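NAD nucleotidase (Haemophilus influenzae, PDB 3ZTV) degrades NAD to adenosine and nicotinamide riboside, and as a zinc-dependent 5'-nucleotidase removes phosphate from nucleotides, AMP most actively. Local coordinates at residues A[20-25]-A[226-231]. Numbering follows the deposited sequence.
Sequences DHHSYL and DSHYLY. With ZN (zinc ion), chain C; ZN (zinc ion), chain B.
Asp20 reaches Asp226 through one straight hydrogen bond, its carboxylate divided between that bond and a zinc ion. CB faces the 226-231 segment, lying against the His228 ring and 3.6 Å from the chain C zinc ion. With CG beside its own backbone N (chi1 -66°), the carboxylate is carried across the gap, CG itself 3.0 Å from that ion. OD1 binds the chain C zinc ion at 2.0 Å. OD2, on its syn side, accepts a hydrogen bond from the backbone N of Asp226 at 2.8 Å, with an N-H...O angle of 173°. Metal at one oxygen and amide at the other should fix this carboxylate's rotation.

His22 adds a second ligand from the same loop, its NE2 lying 2.1 Å from the chain C zinc ion; beyond the metal bond its strongest polar partner is Thr73. The His22 and His228 rings meet at their edges, planes 60° apart; the His228 imidazole may be modelled the wrong way round, so its individual atoms carry no claim.

Asp226 OD1 binds the chain B zinc ion at 2.1 Å, while OD2 is salt-bridged to Lys163. A water 2.1 Å from the chain C and 2.0 Å from the chain B zinc ion bridges the pair and donates to Asp226 O. Such a bridged dimetal centre is characteristic of calcineurin-like phosphoesterases; Asp70 joins both metals and Asn102 the chain B zinc ion.

The four residues that meet are buried: the 20-25 loop follows strand 11-18, with Leu25 packed on helix 84-93, whereas 226-231 leaves strand 221-224 and runs into strand 230-232, where Tyr231 lies against strand 258-263.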
# COMPACT_ATOMS: atom_id res chain seq x y z
N ASP A 20 -25.81 3.41 3.75
CA ASP A 20 -25.94 2.67 5.01
C ASP A 20 -27.40 2.50 5.44
O ASP A 20 -27.76 2.66 6.62
CB ASP A 20 -25.12 3.33 6.12
CG ASP A 20 -23.63 3.25 5.86
OD1 ASP A 20 -22.99 2.22 6.21
OD2 ASP A 20 -23.07 4.21 5.28
N HIS A 21 -28.26 2.18 4.49
CA HIS A 21 -29.65 1.93 4.88
C HIS A 21 -29.84 0.64 5.69
O HIS A 21 -30.81 0.55 6.46
CB HIS A 21 -30.66 2.11 3.72
CG HIS A 21 -30.90 0.90 2.87
ND1 HIS A 21 -30.23 0.66 1.69
CD2 HIS A 21 -31.82 -0.10 2.99
CE1 HIS A 21 -30.69 -0.45 1.14
NE2 HIS A 21 -31.66 -0.92 1.90
N HIS A 22 -28.92 -0.30 5.57
CA HIS A 22 -28.88 -1.48 6.46
C HIS A 22 -30.24 -2.18 6.58
O HIS A 22 -30.68 -2.53 7.68
CB HIS A 22 -28.36 -1.07 7.83
CG HIS A 22 -26.87 -0.92 7.90
ND1 HIS A 22 -26.00 -1.99 7.96
CD2 HIS A 22 -26.09 0.19 7.95
CE1 HIS A 22 -24.76 -1.55 8.02
NE2 HIS A 22 -24.78 -0.23 8.03
N SER A 23 -30.92 -2.34 5.45
CA SER A 23 -32.18 -3.07 5.40
C SER A 23 -33.32 -2.42 6.19
O SER A 23 -34.31 -3.09 6.52
CB SER A 23 -31.98 -4.53 5.82
OG SER A 23 -31.07 -5.18 4.95
N TYR A 24 -33.20 -1.11 6.47
CA TYR A 24 -34.28 -0.37 7.13
C TYR A 24 -35.32 0.04 6.09
O TYR A 24 -35.33 1.19 5.61
CB TYR A 24 -33.76 0.85 7.89
CG TYR A 24 -33.24 0.51 9.26
CD1 TYR A 24 -32.05 -0.19 9.43
CD2 TYR A 24 -33.94 0.88 10.40
CE1 TYR A 24 -31.57 -0.51 10.69
CE2 TYR A 24 -33.48 0.57 11.67
CZ TYR A 24 -32.29 -0.12 11.80
OH TYR A 24 -31.84 -0.43 13.07
N LEU A 25 -36.21 -0.88 5.75
CA LEU A 25 -37.24 -0.58 4.76
C LEU A 25 -38.36 0.27 5.35
O LEU A 25 -38.99 1.06 4.64
CB LEU A 25 -37.82 -1.86 4.16
CG LEU A 25 -37.13 -2.37 2.89
CD1 LEU A 25 -35.63 -2.55 3.07
CD2 LEU A 25 -37.78 -3.66 2.41
N ASP A 226 -20.25 4.41 5.50
CA ASP A 226 -19.61 3.60 6.56
C ASP A 226 -19.62 4.19 7.95
O ASP A 226 -19.76 3.43 8.92
CB ASP A 226 -18.19 3.10 6.22
CG ASP A 226 -17.71 2.03 7.21
OD1 ASP A 226 -18.32 0.94 7.28
OD2 ASP A 226 -16.72 2.26 7.94
N SER A 227 -19.44 5.50 8.06
CA SER A 227 -19.37 6.15 9.37
C SER A 227 -20.73 6.51 9.98
O SER A 227 -20.82 6.73 11.18
CB SER A 227 -18.45 7.39 9.31
OG SER A 227 -18.52 8.08 8.05
N HIS A 228 -21.78 6.54 9.16
CA HIS A 228 -23.15 6.81 9.64
C HIS A 228 -23.29 8.25 10.22
O HIS A 228 -24.21 8.52 11.01
CB HIS A 228 -23.55 5.81 10.74
CG HIS A 228 -23.81 4.39 10.28
ND1 HIS A 228 -23.25 3.79 9.18
CD2 HIS A 228 -24.58 3.44 10.87
CE1 HIS A 228 -23.68 2.53 9.11
NE2 HIS A 228 -24.49 2.31 10.12
N TYR A 229 -22.41 9.17 9.83
CA TYR A 229 -22.47 10.54 10.36
C TYR A 229 -23.55 11.37 9.69
O TYR A 229 -23.67 11.39 8.45
CB TYR A 229 -21.14 11.26 10.14
CG TYR A 229 -19.97 10.76 10.94
CD1 TYR A 229 -20.12 9.94 12.05
CD2 TYR A 229 -18.67 11.14 10.59
CE1 TYR A 229 -19.02 9.50 12.78
CE2 TYR A 229 -17.57 10.72 11.31
CZ TYR A 229 -17.75 9.89 12.39
OH TYR A 229 -16.64 9.46 13.10
N LEU A 230 -24.32 12.08 10.52
CA LEU A 230 -25.21 13.13 10.02
C LEU A 230 -24.37 14.37 9.70
O LEU A 230 -23.78 14.99 10.59
CB LEU A 230 -26.30 13.48 11.05
CG LEU A 230 -27.26 14.61 10.67
CD1 LEU A 230 -28.04 14.33 9.39
CD2 LEU A 230 -28.22 14.92 11.82
N TYR A 231 -24.30 14.72 8.41
CA TYR A 231 -23.73 16.00 8.00
C TYR A 231 -24.95 16.92 7.89
O TYR A 231 -25.90 16.62 7.17
CB TYR A 231 -23.02 15.89 6.64
CG TYR A 231 -21.63 15.24 6.61
CD1 TYR A 231 -21.43 13.96 7.12
CD2 TYR A 231 -20.54 15.90 6.05
CE1 TYR A 231 -20.19 13.35 7.06
CE2 TYR A 231 -19.30 15.30 5.98
CZ TYR A 231 -19.13 14.03 6.49
OH TYR A 231 -17.88 13.44 6.41
ZN ZN C . -23.05 0.94 7.75
ZN ZN B . -20.17 0.15 6.52
O HOH W 1 -21.05 0.73 8.23